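Local coordinates for protein alkylhalidase CmlS (Streptomyces venezuelae, PDB 3I3L) that acts as a flavin-dependent halogenase in chloramphenicol biosynthesis, carrying its FAD cofactor covalently attached to the protein, at residues L40-K44 with L45-V49; K278-D281 with I282-G285; I342-I345 with T346-G349. One frame throughout, in Å; residues are numbered along the deposited sequence.

Contact 1: L40-K44 with L45-V49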
loop_
_atom_site.group_PDB
_atom_site.type_symbol
_atom_site.label_atom_id
_atom_site.label_comp_id
_atom_site.label_asym_id
_atom_site.label_seq_id
_atom_site.Cartn_x
_atom_site.Cartn_y
_atom_site.Cartn_z
ATOM N N LEU A 40 15.427 -12.843 0.444
ATOM C CA LEU A 40 14.953 -13.761 1.491
ATOM C C LEU A 40 13.851 -14.684 0.994
ATOM O O LEU A 40 13.852 -15.884 1.300
ATOM C CB LEU A 40 14.423 -12.992 2.710
ATOM C CG LEU A 40 15.443 -12.167 3.487
ATOM C CD1 LEU A 40 14.736 -11.203 4.424
ATOM C CD2 LEU A 40 16.441 -13.097 4.259
ATOM N N THR A 41 12.895 -14.162 0.233
ATOM C CA THR A 41 11.800 -15.028 -0.224
ATOM C C THR A 41 12.277 -16.023 -1.290
ATOM O O THR A 41 11.917 -17.181 -1.239
ATOM C CB THR A 41 10.584 -14.195 -0.723
ATOM O OG1 THR A 41 10.195 -13.331 0.323
ATOM C CG2 THR A 41 9.395 -15.077 -1.105
ATOM N N LEU A 42 13.076 -15.548 -2.261
ATOM C CA LEU A 42 13.642 -16.391 -3.314
ATOM C C LEU A 42 14.570 -17.501 -2.728
ATOM O O LEU A 42 14.569 -18.602 -3.202
ATOM C CB LEU A 42 14.470 -15.559 -4.294
ATOM C CG LEU A 42 13.765 -14.910 -5.468
ATOM C CD1 LEU A 42 14.631 -13.760 -6.068
ATOM C CD2 LEU A 42 13.302 -15.946 -6.528
ATOM N N HIS A 43 15.333 -17.179 -1.686
ATOM C CA HIS A 43 16.167 -18.167 -0.989
ATOM C C HIS A 43 15.316 -19.252 -0.302
ATOM O O HIS A 43 15.556 -20.438 -0.495
ATOM C CB HIS A 43 17.051 -17.471 0.024
ATOM C CG HIS A 43 17.674 -18.405 1.003
ATOM N ND1 HIS A 43 18.912 -19.003 0.782
ATOM C CD2 HIS A 43 17.256 -18.822 2.225
ATOM C CE1 HIS A 43 19.205 -19.768 1.815
ATOM N NE2 HIS A 43 18.220 -19.678 2.705
ATOM N N LYS A 44 14.286 -18.847 0.441
ATOM C CA LYS A 44 13.374 -19.784 1.079
ATOM C C LYS A 44 12.698 -20.660 -0.004
ATOM O O LYS A 44 12.336 -21.833 0.253
ATOM C CB LYS A 44 12.307 -18.991 1.858
ATOM C CG LYS A 44 11.196 -19.810 2.562
ATOM C CD LYS A 44 10.309 -18.874 3.375
ATOM C CE LYS A 44 9.134 -19.600 4.062
ATOM N NZ LYS A 44 9.654 -20.449 5.183
ATOM N N LEU A 45 12.489 -20.099 -1.205
ATOM C CA LEU A 45 11.891 -20.890 -2.281
ATOM C C LEU A 45 12.934 -21.765 -3.027
ATOM O O LEU A 45 12.598 -22.467 -3.971
ATOM C CB LEU A 45 11.117 -20.029 -3.277
ATOM C CG LEU A 45 9.907 -19.271 -2.727
ATOM C CD1 LEU A 45 9.404 -18.269 -3.771
ATOM C CD2 LEU A 45 8.778 -20.258 -2.313
ATOM N N GLY A 46 14.190 -21.682 -2.588
ATOM C CA GLY A 46 15.234 -22.567 -3.013
ATOM C C GLY A 46 16.036 -22.066 -4.203
ATOM O O GLY A 46 16.687 -22.870 -4.862
ATOM N N HIS A 47 16.002 -20.761 -4.485
ATOM C CA HIS A 47 16.711 -20.215 -5.615
ATOM C C HIS A 47 18.001 -19.622 -5.207
ATOM O O HIS A 47 18.272 -19.458 -4.029
ATOM C CB HIS A 47 15.812 -19.214 -6.395
ATOM C CG HIS A 47 14.546 -19.838 -6.896
ATOM N ND1 HIS A 47 14.406 -20.312 -8.183
ATOM C CD2 HIS A 47 13.372 -20.087 -6.275
ATOM C CE1 HIS A 47 13.204 -20.852 -8.334
ATOM N NE2 HIS A 47 12.552 -20.722 -7.194
ATOM N N ASP A 48 18.810 -19.250 -6.197
ATOM C CA ASP A 48 20.183 -18.852 -5.933
ATOM C C ASP A 48 20.352 -17.305 -6.120
ATOM O O ASP A 48 20.312 -16.779 -7.268
ATOM C CB ASP A 48 21.062 -19.657 -6.899
ATOM C CG ASP A 48 22.536 -19.263 -6.856
ATOM O OD1 ASP A 48 22.952 -18.589 -5.924
ATOM O OD2 ASP A 48 23.288 -19.669 -7.761
ATOM N N VAL A 49 20.494 -16.575 -5.007
ATOM C CA VAL A 49 20.295 -15.119 -5.049
ATOM C C VAL A 49 21.596 -14.338 -4.921
ATOM O O VAL A 49 22.424 -14.636 -4.057
ATOM C CB VAL A 49 19.289 -14.646 -3.970
ATOM C CG1 VAL A 49 19.175 -13.162 -4.008
ATOM C CG2 VAL A 49 17.898 -15.301 -4.190
HETATM O O HOH W 1 18.051 -21.357 -1.943
#

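Contact 2: K278-D281 with I282-G285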
loop_
_atom_site.group_PDB
_atom_site.type_symbol
_atom_site.label_atom_id
_atom_site.label_comp_id
_atom_site.label_asym_id
_atom_site.label_seq_id
_atom_site.Cartn_x
_atom_site.Cartn_y
_atom_site.Cartn_z
ATOM N N LYS A 278 -1.805 23.539 14.187
ATOM C CA LYS A 278 -1.914 22.315 15.008
ATOM C C LYS A 278 -0.526 21.641 15.143
ATOM O O LYS A 278 -0.181 21.094 16.210
ATOM C CB LYS A 278 -2.963 21.349 14.467
ATOM C CG LYS A 278 -4.508 21.829 14.617
ATOM C CD LYS A 278 -5.398 21.434 13.313
ATOM C CE LYS A 278 -5.293 22.441 12.075
ATOM N NZ LYS A 278 -3.948 23.375 12.002
ATOM N N ALA A 279 0.302 21.713 14.090
ATOM C CA ALA A 279 1.658 21.136 14.169
ATOM C C ALA A 279 2.581 21.907 15.120
ATOM O O ALA A 279 3.266 21.323 15.903
ATOM C CB ALA A 279 2.308 20.995 12.772
ATOM N N MET A 280 2.593 23.228 15.024
ATOM C CA MET A 280 3.363 24.044 15.962
ATOM C C MET A 280 2.807 23.837 17.357
ATOM O O MET A 280 3.560 23.718 18.307
ATOM C CB MET A 280 3.342 25.515 15.567
ATOM C CG MET A 280 4.028 25.814 14.218
ATOM S SD MET A 280 5.793 25.702 14.203
ATOM C CE MET A 280 6.017 24.001 14.288
ATOM N N ASP A 281 1.486 23.739 17.458
ATOM C CA ASP A 281 0.832 23.355 18.686
ATOM C C ASP A 281 1.581 22.142 19.293
ATOM O O ASP A 281 2.156 22.278 20.387
ATOM C CB ASP A 281 -0.611 22.996 18.373
ATOM C CG ASP A 281 -1.467 22.815 19.591
ATOM O OD1 ASP A 281 -0.933 22.719 20.744
ATOM O OD2 ASP A 281 -2.718 22.761 19.368
ATOM N N ILE A 282 1.635 20.985 18.597
ATOM C CA ILE A 282 2.248 19.795 19.232
ATOM C C ILE A 282 3.766 19.850 19.382
ATOM O O ILE A 282 4.342 19.223 20.274
ATOM C CB ILE A 282 1.758 18.416 18.679
ATOM C CG1 ILE A 282 2.895 17.614 18.072
ATOM C CG2 ILE A 282 0.514 18.498 17.800
ATOM C CD1 ILE A 282 3.535 18.267 16.892
ATOM N N LEU A 283 4.410 20.631 18.522
ATOM C CA LEU A 283 5.835 20.795 18.557
ATOM C C LEU A 283 6.239 21.625 19.801
ATOM O O LEU A 283 6.951 21.145 20.681
ATOM C CB LEU A 283 6.265 21.479 17.260
ATOM C CG LEU A 283 7.348 20.803 16.410
ATOM C CD1 LEU A 283 7.390 19.338 16.576
ATOM C CD2 LEU A 283 7.194 21.142 14.944
ATOM N N GLY A 284 5.781 22.874 19.859
ATOM C CA GLY A 284 5.954 23.696 21.050
ATOM C C GLY A 284 7.378 23.836 21.571
ATOM O O GLY A 284 7.744 23.305 22.647
ATOM N N GLY A 285 8.187 24.561 20.806
ATOM C CA GLY A 285 9.523 24.950 21.268
ATOM C C GLY A 285 10.562 23.835 21.276
ATOM O O GLY A 285 11.750 24.111 21.555
#

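Contact 3: I342-I345 with T346-G349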
loop_
_atom_site.group_PDB
_atom_site.type_symbol
_atom_site.label_atom_id
_atom_site.label_comp_id
_atom_site.label_asym_id
_atom_site.label_seq_id
_atom_site.Cartn_x
_atom_site.Cartn_y
_atom_site.Cartn_z
ATOM N N ILE A 342 8.778 -15.715 -9.987
ATOM C CA ILE A 342 9.988 -16.292 -10.587
ATOM C C ILE A 342 10.033 -17.834 -10.297
ATOM O O ILE A 342 10.320 -18.648 -11.174
ATOM C CB ILE A 342 11.208 -15.567 -10.068
ATOM C CG1 ILE A 342 11.347 -14.148 -10.739
ATOM C CG2 ILE A 342 12.517 -16.383 -10.433
ATOM C CD1 ILE A 342 12.327 -13.290 -9.981
ATOM N N ASP A 343 9.699 -18.218 -9.074
ATOM C CA ASP A 343 9.638 -19.640 -8.731
ATOM C C ASP A 343 8.664 -20.425 -9.592
ATOM O O ASP A 343 8.977 -21.507 -10.101
ATOM C CB ASP A 343 9.282 -19.818 -7.236
ATOM C CG ASP A 343 9.266 -21.283 -6.821
ATOM O OD1 ASP A 343 10.287 -21.985 -7.019
ATOM O OD2 ASP A 343 8.231 -21.741 -6.333
ATOM N N ARG A 344 7.466 -19.884 -9.777
ATOM C CA ARG A 344 6.472 -20.564 -10.588
ATOM C C ARG A 344 6.890 -20.709 -12.021
ATOM O O ARG A 344 6.636 -21.733 -12.647
ATOM C CB ARG A 344 5.134 -19.813 -10.501
ATOM C CG ARG A 344 3.991 -20.486 -11.156
ATOM C CD ARG A 344 3.390 -21.569 -10.307
ATOM N NE ARG A 344 2.426 -22.368 -11.068
ATOM C CZ ARG A 344 1.788 -23.452 -10.608
ATOM N NH1 ARG A 344 1.937 -23.855 -9.362
ATOM N NH2 ARG A 344 0.974 -24.121 -11.419
ATOM N N ILE A 345 7.489 -19.674 -12.596
ATOM C CA ILE A 345 7.870 -19.749 -13.997
ATOM C C ILE A 345 9.023 -20.748 -14.163
ATOM O O ILE A 345 9.131 -21.405 -15.163
ATOM C CB ILE A 345 8.304 -18.361 -14.555
ATOM C CG1 ILE A 345 7.108 -17.387 -14.594
ATOM C CG2 ILE A 345 8.964 -18.519 -15.969
ATOM C CD1 ILE A 345 7.537 -15.896 -14.729
ATOM N N THR A 346 9.907 -20.794 -13.181
ATOM C CA THR A 346 11.067 -21.657 -13.218
ATOM C C THR A 346 10.634 -23.152 -13.276
ATOM O O THR A 346 11.254 -23.921 -14.002
ATOM C CB THR A 346 11.969 -21.425 -11.992
ATOM O OG1 THR A 346 12.470 -20.072 -12.027
ATOM C CG2 THR A 346 13.162 -22.438 -12.015
ATOM N N ARG A 347 9.594 -23.513 -12.520
ATOM C CA ARG A 347 9.113 -24.880 -12.390
ATOM C C ARG A 347 8.047 -25.201 -13.434
ATOM O O ARG A 347 7.812 -26.384 -13.723
ATOM C CB ARG A 347 8.575 -25.146 -10.966
ATOM C CG ARG A 347 9.648 -24.966 -9.840
ATOM C CD ARG A 347 9.112 -25.331 -8.417
ATOM N NE ARG A 347 8.180 -24.332 -7.893
ATOM C CZ ARG A 347 6.859 -24.463 -7.844
ATOM N NH1 ARG A 347 6.287 -25.585 -8.225
ATOM N NH2 ARG A 347 6.096 -23.445 -7.391
ATOM N N HIS A 348 7.410 -24.161 -14.019
ATOM C CA HIS A 348 6.370 -24.372 -15.033
ATOM C C HIS A 348 6.483 -23.304 -16.121
ATOM O O HIS A 348 5.773 -22.257 -16.086
ATOM C CB HIS A 348 4.967 -24.241 -14.427
ATOM C CG HIS A 348 4.737 -25.090 -13.220
ATOM N ND1 HIS A 348 4.248 -26.378 -13.296
ATOM C CD2 HIS A 348 4.913 -24.827 -11.905
ATOM C CE1 HIS A 348 4.144 -26.875 -12.076
ATOM N NE2 HIS A 348 4.552 -25.961 -11.212
ATOM N N GLY A 349 7.383 -23.539 -17.069
ATOM C CA GLY A 349 7.789 -22.504 -18.006
ATOM C C GLY A 349 6.708 -22.202 -19.031
ATOM O O GLY A 349 6.758 -21.155 -19.687
HETATM O O HOH W 2 3.510 -23.305 -6.897
#

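Contact 1: L40-K44 with L45-V49
L42 and V49 form the tight side of this turn: CG2 of V49 presses to 3.4 Å from CB of L42, closer than such carbons usually sit, and the two side chains cross at about a right angle. With V49 CG1 anti to its own amide nitrogen (chi1 177°), CG2 is the methyl left to face the helix. L42 CD2 also lies 4.1 Å from CG of H47, and the L42 carbonyl oxygen sits in the plane of that ring, at its edge. Strand 25-29 covers L42 through V26 and I28, while helix 327-347 covers T41, L45 and H47.

The helix end is a Schellman motif: H47 N bonds to L42 O at 2.9 Å and G46 N to H43 O at 2.8 Å. G46 turns the chain with positive phi, where a CB would jam against the preceding carbonyl. The opposite character appears at K44, which points away from the turn and is exposed, with F496 beside it, and at G46, also exposed; here one water donates to both H43 O and H47 O.

This is the helix-to-strand half of the Rossmann-type beta-alpha-beta unit 25-29, 33-44, 48-52 of the FAD-binding domain. Since the S24 amide bonds to H47 ND1 and D343 OD1 to NE2, the imidazole probably carries its proton on NE2.

Contact 2: K278-D281 with I282-G285
G284 N bonds to M280 O at 2.8 Å, L283 N to A279 O at 2.9 Å and I282 N to K278 O at 3.0 Å, three successive i to i+4 bonds, the last of them made by G284, the first residue to leave helical angles. These backbone bonds are the polar framework of the contact.

Just outside them, the side chain of I282 folds back over the carbonyls of the preceding turn. Its CG2 methyl lies 3.1 Å from K278 O, and its CD1 methyl reaches 3.2 Å from A279 O, both tight approaches of apolar groups to polar atoms. The torsion that places them there is far from a staggered value (chi1 119°), so the position is probably strained or imperfectly modelled. With an alanine in place of I282 these two methyls are gone, which would probably uncover the K278 and A279 carbonyls on this side and open a gap beside the last turn.

The arrangement is the C-terminal end of helix 277-283, which G284 terminates by adopting positive phi; G285 follows, also with positive phi, before the long strand 287-302 begins. It belongs to the FAD-binding family region but lies far from the annotated cofactor sites.

L283 sets its CB 3.3 Å from A279 O, and M280, bent at chi2 and chi3, brings its CE methyl over toward the L283 side chain, although the modelled closeness of that pair is doubtful. Farther out, M280 and L283 both rest on L273 of helix 265-273, and L283 also touches L214.

Contact 3: I342-I345 with T346-G349
R347 folds back over D343, one turn earlier in the helix, and can be followed outward atom by atom. Its CB and CG lie over the D343 carbonyl oxygen, CG at 3.5 Å from D343 O, and CD then passes 3.8 Å from D343 OD1. The bend at chi3 (-73°) swings the guanidinium down along the carboxylate. NE bonds to D343 OD2 at 3.0 Å and more weakly to OD1, while NH2 meets the same OD2 at 2.9 Å, completing a side-on salt bridge. D343 OD2 sits close to the guanidinium plane, yet both nitrogens approach it from above the carboxylate, from the same face, and the two planes are 38° apart. Beyond the salt bridge, NH2 donates to a water 2.6 Å from it that also accepts from R344 NH1, so the water lies between two like charges and probably eases their proximity.

One step on, R344 pairs with H348 in another i to i+4 contact. Its guanidinium lies flat on the imidazole, centres 4.0 Å apart and planes at 21°, with H348 CD2 over the middle of the guanidinium; E351 takes NE in a salt bridge. T346 OG1 bonds to I342 O at 2.7 Å, while T346 N reaches that oxygen from the opposite face of the carbonyl; OG1 also bonds to S24 OG.

D343 is shared further, with H47 on OD1 and R497 on OD2. Thus D343 and T346 face the end of helix 33-44 and nearby loops, R344 turns to V355 of helix 352-382, and I342 and I345 pack on F179 of strand 179-182 and F311 of strand 310-312, I345 also meeting V355 and H356.

Each contact is made within one continuous stretch of eight to ten residues, so none encloses a long loop, and the three follow in series without nesting or crossing. Contact 1 comes first, where helix 33-44 gives way to strand 48-52. Contact 2 ends helix 277-283 before strand 287-302, some 47 Å from contact 1 and 54 Å from contact 3, centre to centre, and touches neither. Contact 3 closes helix 327-347 and returns to contact 1, their centres about 13 Å apart: L45 CD1 packs 3.8 Å from D343 CB, and L42 CD2 lies 4.0 Å from I342 CG2. Two helix ends distant in sequence thus meet beside the mixed six-stranded sheet.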